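Local coordinates for protein N-acetylneuraminate lyase (Peptoclostridium difficile, PDB 4WOZ) that is a lyase of the dihydrodipicolinate synthetase family, folded as a barrel of eight parallel strands and assembled from four chains, at residues Ser20-Ser25 and Gln39-Asn44; Phe63-Asp68 and Tyr278-Met283; Ala89-Val94 and Asp112-Val117. One frame throughout, in Å; residues are numbered along the deposited sequence.

Contact 1: residues Ser20-Ser25 and Gln39-Asn44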
loop_
_atom_site.group_PDB
_atom_site.type_symbol
_atom_site.label_atom_id
_atom_site.label_comp_id
_atom_site.label_asym_id
_atom_site.label_seq_id
_atom_site.Cartn_x
_atom_site.Cartn_y
_atom_site.Cartn_z
ATOM N N SER A 20 22.351 -8.412 19.375
ATOM C CA SER A 20 21.131 -9.207 19.439
ATOM C C SER A 20 20.030 -8.311 19.992
ATOM O O SER A 20 20.231 -7.628 21.002
ATOM C CB SER A 20 21.290 -10.410 20.380
ATOM O OG SER A 20 21.960 -11.491 19.759
ATOM N N ALA A 21 18.880 -8.286 19.323
ATOM C CA ALA A 21 17.752 -7.514 19.826
ATOM C C ALA A 21 17.239 -8.431 20.939
ATOM O O ALA A 21 16.581 -9.432 20.681
ATOM C CB ALA A 21 16.691 -7.328 18.735
ATOM N N LEU A 22 17.575 -8.090 22.175
ATOM C CA LEU A 22 17.216 -8.895 23.331
ATOM C C LEU A 22 15.739 -9.217 23.538
ATOM O O LEU A 22 14.886 -8.329 23.543
ATOM C CB LEU A 22 17.760 -8.232 24.600
ATOM C CG LEU A 22 17.651 -9.031 25.901
ATOM C CD1 LEU A 22 18.549 -10.262 25.823
ATOM C CD2 LEU A 22 18.058 -8.156 27.079
ATOM N N LEU A 23 15.450 -10.504 23.710
ATOM C CA LEU A 23 14.089 -10.944 23.980
ATOM C C LEU A 23 13.957 -10.982 25.488
ATOM O O LEU A 23 14.951 -11.076 26.205
ATOM C CB LEU A 23 13.814 -12.343 23.419
ATOM C CG LEU A 23 13.447 -12.443 21.940
ATOM C CD1 LEU A 23 14.712 -12.474 21.112
ATOM C CD2 LEU A 23 12.637 -13.698 21.693
ATOM N N VAL A 24 12.727 -10.894 25.970
ATOM C CA VAL A 24 12.481 -10.919 27.399
ATOM C C VAL A 24 11.747 -12.205 27.757
ATOM O O VAL A 24 11.045 -12.782 26.926
ATOM C CB VAL A 24 11.653 -9.692 27.824
ATOM C CG1 VAL A 24 11.267 -9.797 29.295
ATOM C CG2 VAL A 24 12.465 -8.420 27.576
ATOM N N SER A 25 11.931 -12.662 28.990
ATOM C CA SER A 25 11.282 -13.878 29.451
ATOM C C SER A 25 10.021 -13.510 30.224
ATOM O O SER A 25 10.029 -12.582 31.031
ATOM C CB SER A 25 12.236 -14.674 30.348
ATOM O OG SER A 25 11.634 -15.875 30.797
ATOM N N GLN A 39 19.216 -15.487 31.774
ATOM C CA GLN A 39 19.738 -16.613 31.007
ATOM C C GLN A 39 19.826 -16.229 29.530
ATOM O O GLN A 39 20.785 -16.578 28.847
ATOM C CB GLN A 39 18.841 -17.842 31.171
ATOM C CG GLN A 39 18.671 -18.300 32.619
ATOM C CD GLN A 39 17.890 -19.596 32.734
ATOM O OE1 GLN A 39 16.994 -19.870 31.933
ATOM N NE2 GLN A 39 18.215 -20.394 33.742
ATOM N N ILE A 40 18.819 -15.516 29.031
ATOM C CA ILE A 40 18.831 -15.085 27.633
ATOM C C ILE A 40 20.077 -14.227 27.418
ATOM O O ILE A 40 20.838 -14.436 26.475
ATOM C CB ILE A 40 17.577 -14.236 27.281
ATOM C CG1 ILE A 40 16.318 -15.112 27.323
ATOM C CG2 ILE A 40 17.738 -13.609 25.897
ATOM C CD1 ILE A 40 15.016 -14.331 27.118
ATOM N N ILE A 41 20.271 -13.262 28.309
ATOM C CA ILE A 41 21.415 -12.362 28.243
ATOM C C ILE A 41 22.727 -13.147 28.248
ATOM O O ILE A 41 23.580 -12.955 27.386
ATOM C CB ILE A 41 21.398 -11.391 29.435
ATOM C CG1 ILE A 41 20.163 -10.492 29.336
ATOM C CG2 ILE A 41 22.698 -10.573 29.473
ATOM C CD1 ILE A 41 19.964 -9.576 30.525
ATOM N N ARG A 42 22.873 -14.033 29.229
ATOM C CA ARG A 42 24.069 -14.863 29.358
ATOM C C ARG A 42 24.286 -15.720 28.116
ATOM O O ARG A 42 25.422 -15.952 27.697
ATOM C CB ARG A 42 23.942 -15.767 30.589
ATOM C CG ARG A 42 24.211 -15.068 31.915
ATOM C CD ARG A 42 25.598 -15.422 32.439
ATOM N NE ARG A 42 26.677 -14.999 31.548
ATOM C CZ ARG A 42 27.159 -13.762 31.491
ATOM N NH1 ARG A 42 26.660 -12.815 32.272
ATOM N NH2 ARG A 42 28.154 -13.476 30.664
ATOM N N HIS A 43 23.187 -16.194 27.537
ATOM C CA HIS A 43 23.244 -17.028 26.344
ATOM C C HIS A 43 23.817 -16.237 25.170
ATOM O O HIS A 43 24.657 -16.738 24.417
ATOM C CB HIS A 43 21.843 -17.534 26.003
ATOM C CG HIS A 43 21.789 -18.394 24.780
ATOM N ND1 HIS A 43 22.328 -19.661 24.735
ATOM C CD2 HIS A 43 21.246 -18.173 23.559
ATOM C CE1 HIS A 43 22.117 -20.185 23.540
ATOM N NE2 HIS A 43 21.464 -19.301 22.808
ATOM N N ASN A 44 23.363 -14.997 25.021
ATOM C CA ASN A 44 23.843 -14.144 23.938
ATOM C C ASN A 44 25.327 -13.818 24.081
ATOM O O ASN A 44 26.049 -13.756 23.092
ATOM C CB ASN A 44 23.036 -12.841 23.875
ATOM C CG ASN A 44 21.764 -12.982 23.064
ATOM O OD1 ASN A 44 21.804 -13.324 21.883
ATOM N ND2 ASN A 44 20.629 -12.717 23.690
#

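Contact 2: residues Phe63-Asp68 and Tyr278-Met283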
loop_
_atom_site.group_PDB
_atom_site.type_symbol
_atom_site.label_atom_id
_atom_site.label_comp_id
_atom_site.label_asym_id
_atom_site.label_seq_id
_atom_site.Cartn_x
_atom_site.Cartn_y
_atom_site.Cartn_z
ATOM N N PHE A 63 6.887 -2.626 23.380
ATOM C CA PHE A 63 5.620 -1.915 23.257
ATOM C C PHE A 63 4.402 -2.564 23.903
ATOM O O PHE A 63 3.287 -2.065 23.770
ATOM C CB PHE A 63 5.367 -1.644 21.781
ATOM C CG PHE A 63 6.516 -0.959 21.106
ATOM C CD1 PHE A 63 6.827 0.361 21.411
ATOM C CD2 PHE A 63 7.316 -1.649 20.203
ATOM C CE1 PHE A 63 7.921 0.990 20.828
ATOM C CE2 PHE A 63 8.417 -1.033 19.612
ATOM C CZ PHE A 63 8.720 0.291 19.926
ATOM N N MET A 64 4.615 -3.672 24.603
ATOM C CA MET A 64 3.539 -4.366 25.299
ATOM C C MET A 64 3.829 -4.304 26.794
ATOM O O MET A 64 3.155 -4.947 27.598
ATOM C CB MET A 64 3.466 -5.833 24.864
ATOM C CG MET A 64 3.142 -6.045 23.394
ATOM S SD MET A 64 3.029 -7.805 22.976
ATOM C CE MET A 64 1.315 -8.095 23.279
ATOM N N LEU A 65 4.834 -3.518 27.162
ATOM C CA LEU A 65 5.232 -3.406 28.560
ATOM C C LEU A 65 4.991 -2.035 29.167
ATOM O O LEU A 65 4.968 -1.027 28.462
ATOM C CB LEU A 65 6.715 -3.756 28.699
ATOM C CG LEU A 65 7.112 -5.111 28.111
ATOM C CD1 LEU A 65 8.613 -5.323 28.258
ATOM C CD2 LEU A 65 6.336 -6.211 28.815
ATOM N N SER A 66 4.820 -2.008 30.484
ATOM C CA SER A 66 4.610 -0.759 31.206
ATOM C C SER A 66 5.977 -0.111 31.369
ATOM O O SER A 66 7.005 -0.787 31.282
ATOM C CB SER A 66 4.004 -1.030 32.582
ATOM O OG SER A 66 4.861 -1.860 33.349
ATOM N N THR A 67 5.992 1.194 31.606
ATOM C CA THR A 67 7.248 1.908 31.760
ATOM C C THR A 67 8.122 1.321 32.878
ATOM O O THR A 67 9.344 1.276 32.750
ATOM C CB THR A 67 6.992 3.403 32.015
ATOM O OG1 THR A 67 8.239 4.112 32.003
ATOM C CG2 THR A 67 6.308 3.606 33.357
ATOM N N ASP A 68 7.502 0.859 33.964
ATOM C CA ASP A 68 8.261 0.272 35.070
ATOM C C ASP A 68 8.926 -1.032 34.639
ATOM O O ASP A 68 10.046 -1.338 35.050
ATOM C CB ASP A 68 7.358 -0.005 36.283
ATOM C CG ASP A 68 6.913 1.271 36.992
ATOM O OD1 ASP A 68 7.779 2.106 37.333
ATOM O OD2 ASP A 68 5.694 1.435 37.219
ATOM N N TYR A 278 7.098 -17.563 27.807
ATOM C CA TYR A 278 5.984 -17.173 26.951
ATOM C C TYR A 278 6.082 -15.761 26.391
ATOM O O TYR A 278 6.841 -14.928 26.885
ATOM C CB TYR A 278 4.676 -17.251 27.742
ATOM C CG TYR A 278 4.310 -18.620 28.257
ATOM C CD1 TYR A 278 3.616 -19.521 27.456
ATOM C CD2 TYR A 278 4.636 -19.005 29.555
ATOM C CE1 TYR A 278 3.249 -20.775 27.937
ATOM C CE2 TYR A 278 4.276 -20.257 30.046
ATOM C CZ TYR A 278 3.581 -21.136 29.230
ATOM O OH TYR A 278 3.215 -22.372 29.704
ATOM N N CYS A 279 5.293 -15.511 25.352
ATOM C CA CYS A 279 5.208 -14.188 24.745
ATOM C C CYS A 279 4.036 -13.576 25.486
ATOM O O CYS A 279 3.189 -14.303 26.010
ATOM C CB CYS A 279 4.861 -14.279 23.258
ATOM S SG CYS A 279 6.074 -15.138 22.248
ATOM N N ARG A 280 3.974 -12.254 25.550
ATOM C CA ARG A 280 2.863 -11.624 26.242
ATOM C C ARG A 280 1.616 -11.539 25.364
ATOM O O ARG A 280 1.704 -11.248 24.171
ATOM C CB ARG A 280 3.250 -10.227 26.721
ATOM C CG ARG A 280 2.084 -9.489 27.351
ATOM C CD ARG A 280 2.530 -8.259 28.108
ATOM N NE ARG A 280 3.275 -8.610 29.306
ATOM C CZ ARG A 280 3.565 -7.748 30.273
ATOM N NH1 ARG A 280 3.168 -6.488 30.174
ATOM N NH2 ARG A 280 4.250 -8.142 31.334
ATOM N N GLN A 281 0.458 -11.812 25.959
ATOM C CA GLN A 281 -0.807 -11.747 25.234
ATOM C C GLN A 281 -0.965 -10.310 24.735
ATOM O O GLN A 281 -0.427 -9.383 25.338
ATOM C CB GLN A 281 -1.973 -12.105 26.163
ATOM C CG GLN A 281 -2.073 -13.581 26.540
ATOM C CD GLN A 281 -2.376 -14.467 25.347
ATOM O OE1 GLN A 281 -2.917 -14.007 24.344
ATOM N NE2 GLN A 281 -2.041 -15.750 25.456
ATOM N N PRO A 282 -1.727 -10.101 23.649
ATOM C CA PRO A 282 -2.454 -11.098 22.860
ATOM C C PRO A 282 -1.642 -11.986 21.912
ATOM O O PRO A 282 -2.213 -12.617 21.020
ATOM C CB PRO A 282 -3.487 -10.252 22.125
ATOM C CG PRO A 282 -2.725 -9.003 21.848
ATOM C CD PRO A 282 -2.034 -8.740 23.173
ATOM N N MET A 283 -0.320 -12.022 22.067
ATOM C CA MET A 283 0.476 -12.909 21.227
ATOM C C MET A 283 0.110 -14.292 21.750
ATOM O O MET A 283 0.208 -14.554 22.943
ATOM C CB MET A 283 1.977 -12.639 21.387
ATOM C CG MET A 283 2.477 -11.475 20.530
ATOM S SD MET A 283 4.267 -11.321 20.501
ATOM C CE MET A 283 4.464 -9.551 20.567
#

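Contact 3: residues Ala89-Val94 and Asp112-Val117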
loop_
_atom_site.group_PDB
_atom_site.type_symbol
_atom_site.label_atom_id
_atom_site.label_comp_id
_atom_site.label_asym_id
_atom_site.label_seq_id
_atom_site.Cartn_x
_atom_site.Cartn_y
_atom_site.Cartn_z
ATOM N N ALA A 89 20.302 1.143 24.232
ATOM C CA ALA A 89 18.961 1.153 24.789
ATOM C C ALA A 89 17.948 1.811 23.861
ATOM O O ALA A 89 18.104 2.971 23.487
ATOM C CB ALA A 89 18.970 1.864 26.143
ATOM N N GLN A 90 16.918 1.061 23.475
ATOM C CA GLN A 90 15.868 1.612 22.623
ATOM C C GLN A 90 14.938 2.299 23.618
ATOM O O GLN A 90 14.323 1.636 24.450
ATOM C CB GLN A 90 15.118 0.493 21.880
ATOM C CG GLN A 90 14.317 0.969 20.660
ATOM C CD GLN A 90 13.118 1.840 21.018
ATOM O OE1 GLN A 90 12.862 2.850 20.369
ATOM N NE2 GLN A 90 12.370 1.439 22.042
ATOM N N VAL A 91 14.852 3.622 23.551
ATOM C CA VAL A 91 14.012 4.356 24.489
ATOM C C VAL A 91 12.768 5.002 23.879
ATOM O O VAL A 91 11.942 5.562 24.602
ATOM C CB VAL A 91 14.823 5.455 25.204
ATOM C CG1 VAL A 91 16.007 4.834 25.945
ATOM C CG2 VAL A 91 15.304 6.486 24.190
ATOM N N GLY A 92 12.628 4.921 22.559
ATOM C CA GLY A 92 11.476 5.521 21.902
ATOM C C GLY A 92 10.136 4.821 22.077
ATOM O O GLY A 92 10.062 3.674 22.520
ATOM N N SER A 93 9.071 5.538 21.722
ATOM C CA SER A 93 7.692 5.041 21.794
ATOM C C SER A 93 6.768 6.198 21.427
ATOM O O SER A 93 7.228 7.318 21.201
ATOM C CB SER A 93 7.341 4.562 23.206
ATOM O OG SER A 93 7.004 5.657 24.044
ATOM N N VAL A 94 5.466 5.939 21.377
ATOM C CA VAL A 94 4.518 6.995 21.037
ATOM C C VAL A 94 4.545 8.094 22.102
ATOM O O VAL A 94 4.291 9.263 21.810
ATOM C CB VAL A 94 3.085 6.439 20.910
ATOM C CG1 VAL A 94 2.151 7.521 20.395
ATOM C CG2 VAL A 94 3.077 5.235 19.969
ATOM N N ASP A 112 25.906 2.408 26.603
ATOM C CA ASP A 112 26.840 2.984 25.639
ATOM C C ASP A 112 26.185 3.915 24.627
ATOM O O ASP A 112 26.817 4.855 24.131
ATOM C CB ASP A 112 27.569 1.855 24.907
ATOM C CG ASP A 112 28.343 0.960 25.855
ATOM O OD1 ASP A 112 29.395 1.400 26.373
ATOM O OD2 ASP A 112 27.894 -0.179 26.096
ATOM N N ALA A 113 24.925 3.643 24.314
ATOM C CA ALA A 113 24.180 4.459 23.372
ATOM C C ALA A 113 22.689 4.205 23.518
ATOM O O ALA A 113 22.266 3.228 24.144
ATOM C CB ALA A 113 24.619 4.152 21.949
ATOM N N ILE A 114 21.888 5.102 22.959
ATOM C CA ILE A 114 20.450 4.928 23.011
ATOM C C ILE A 114 19.928 4.916 21.586
ATOM O O ILE A 114 20.620 5.336 20.653
ATOM C CB ILE A 114 19.749 6.058 23.810
ATOM C CG1 ILE A 114 19.878 7.393 23.077
ATOM C CG2 ILE A 114 20.356 6.147 25.201
ATOM C CD1 ILE A 114 19.070 8.517 23.709
ATOM N N SER A 115 18.708 4.423 21.425
ATOM C CA SER A 115 18.081 4.339 20.118
ATOM C C SER A 115 16.634 4.772 20.281
ATOM O O SER A 115 16.081 4.691 21.379
ATOM C CB SER A 115 18.141 2.894 19.608
ATOM O OG SER A 115 17.638 2.798 18.287
ATOM N N ALA A 116 16.019 5.227 19.199
ATOM C CA ALA A 116 14.628 5.662 19.266
ATOM C C ALA A 116 13.890 5.402 17.966
ATOM O O ALA A 116 14.253 5.925 16.915
ATOM C CB ALA A 116 14.555 7.153 19.619
ATOM N N VAL A 117 12.852 4.580 18.045
ATOM C CA VAL A 117 12.052 4.276 16.869
ATOM C C VAL A 117 11.265 5.524 16.504
ATOM O O VAL A 117 11.010 6.377 17.352
ATOM C CB VAL A 117 11.052 3.124 17.142
ATOM C CG1 VAL A 117 10.140 3.484 18.296
ATOM C CG2 VAL A 117 10.229 2.841 15.893
#

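Contact 1: residues Ser20-Ser25 and Gln39-Asn44
Ser-20 OG donates to Asn-44 OD1 at 2.8 Å, linking strand 17-21 to helix 34-48. The donor stands well above the carboxamide plane, 57° out of it, and so misses the lone-pair directions of the oxygen. The other end of the amide is held as well, because Asn-44 ND2 bonds to Asn-221 OD1, and with both ends engaged the flat group is fixed in rotation. The rest of the contact is apolar side-chain packing. With CG anti to the backbone N (chi1 -172°), Leu-22 sends its two methyls to the helix: CD1 presses on Ile-40 CG2 at a tight 3.4 Å, while CD2 lies 3.9 Å from Ile-41 CG1. One turn back from Asn-44, the extended arm of Ile-40 ends in CD1, which sits 3.4 Å from Leu-23 O and also covers Ser-25 N; both backbone atoms are buried and find no polar partner in the model. Ser-25 OG turns elsewhere, to Glu-275 O. Ile-41 also packs on Leu-53 and on Ala-77 of helix 67-81. Helix 34-48, packed on strand 17-21 and the chain leaving it, belongs to the first beta-alpha-beta unit of the TIM barrel.

Contact 2: residues Phe63-Asp68 and Tyr278-Met283
The guanidinium of Arg-280 carries Leu-65 CD2 on one face, the methyl standing 3.4 Å above the plane and over its centre. Met-64 O approaches the same group obliquely and accepts a weak hydrogen bond from Arg-280 NH1, 3.0 Å long but bent to 133° at the hydrogen. The stronger polar ties lie elsewhere: NH2 forms a salt bridge with Glu-69 OE2 and a hydrogen bond to Gly-30 O. Glu-69, in the first turn of helix 67-81, also accepts the backbone N of the N-cap residue Ser-66 through OE1, so one carboxylate serves both the helix start and the arginine. A bend at chi3 (-69°) turns the end of the arginine chain out of its otherwise extended course.

Met-64 fills the other half of the contact. Its CG is anti to the carbonyl carbon and the chain runs straight until chi3, where it bends to bring CE 3.4 Å from Pro-282 CD, beside the cis peptide that precedes this proline. The same methyl lies 3.0 Å from Gln-281 O, a buried carbonyl without a polar partner in the model. Beside it, Met-64 SD meets Met-283 CE at 3.3 Å. Val-94, Leu-96 and Phe-124 of the second subunit pack against Met-64, Pro-282 and Met-283, respectively, placing this cluster at the subunit interface. The chemistry is thus divided: a buried arginine, probably charge-balanced by Glu-69, ties the loop 278-283 to the start of a barrel helix, while Met-64 packs its sulfur on the methyl of Met-283 and its own methyl on the backbone round the cis proline.

Contact 3: residues Ala89-Val94 and Asp112-Val117
Ala-89 and Ile-114 pair in parallel, as do Gln-90 and Ser-115, joining strands 86-90 and 113-117 of the TIM barrel; helix 96-109 makes the beta-alpha-beta crossover between them. Three backbone bonds form the ladder: Ala-89 N gives to Ala-113 O at 2.9 Å, Ser-115 N to Ala-89 O at a short 2.6 Å, and Val-91 N to Ser-115 O at 2.7 Å, the last almost straight at 166°. Each strand is also paired on its other side, Gln-90 with Val-55, and Ile-114 and Ala-116 with Ile-145. Ala-116 O is bonded to Tyr-133 OH.

There strand 86-90 has ended, and the acceptor for the next donor, Val-117 N, is a side chain. Gln-90 OE1 takes that hydrogen at 2.9 Å, with the donor in its carbonyl plane, and continues the ladder in place of a backbone oxygen. The bend at chi2 (-68°) turns the carboxamide forward over its own chain to Gly-92, whose N gives OE1 a weak bond. Its NE2 is used twice, giving to Gly-92 O at 3.2 Å and to Gly-56 O, so both ends of the amide are occupied and its orientation is settled. Ser-115 OG, on the same face of the sheet as Gln-90, is satisfied by Tyr-54 OH and Ile-145 O.

On the other face Ala-89 and Ile-114 lie against Thr-106 of helix 96-109, and Ile-114 also meets Ile-136 of helix 126-138. At the far end the CG1 methyl of Val-117 rests 3.5 Å from Gln-90 OE1 and 4.0 Å from Gly-92 C.

How the contacts relate
All three contacts are buried, but at different depths. Contacts 1 and 3 lie about 11 Å from the chain centre and reach the same barrel sheet, one where a strand and the chain leaving it meet a helix, the other as strand on strand. Contact 2, about 16 Å out, joins the start of helix 67-81 to an irregular loop distant in sequence and is flanked by a second subunit. The chemistry follows: mostly methyl packing in contact 1, a parallel backbone ladder completed by a glutamine side chain in contact 3, arginine and methionines in contact 2. Phe-63 brings contacts 2 and 3 together, its CZ lying 3.9 Å from Val-117 CG1. Lys-266 NZ bonds to Val-24 O and Tyr-278 O, bridging contacts 1 and 2.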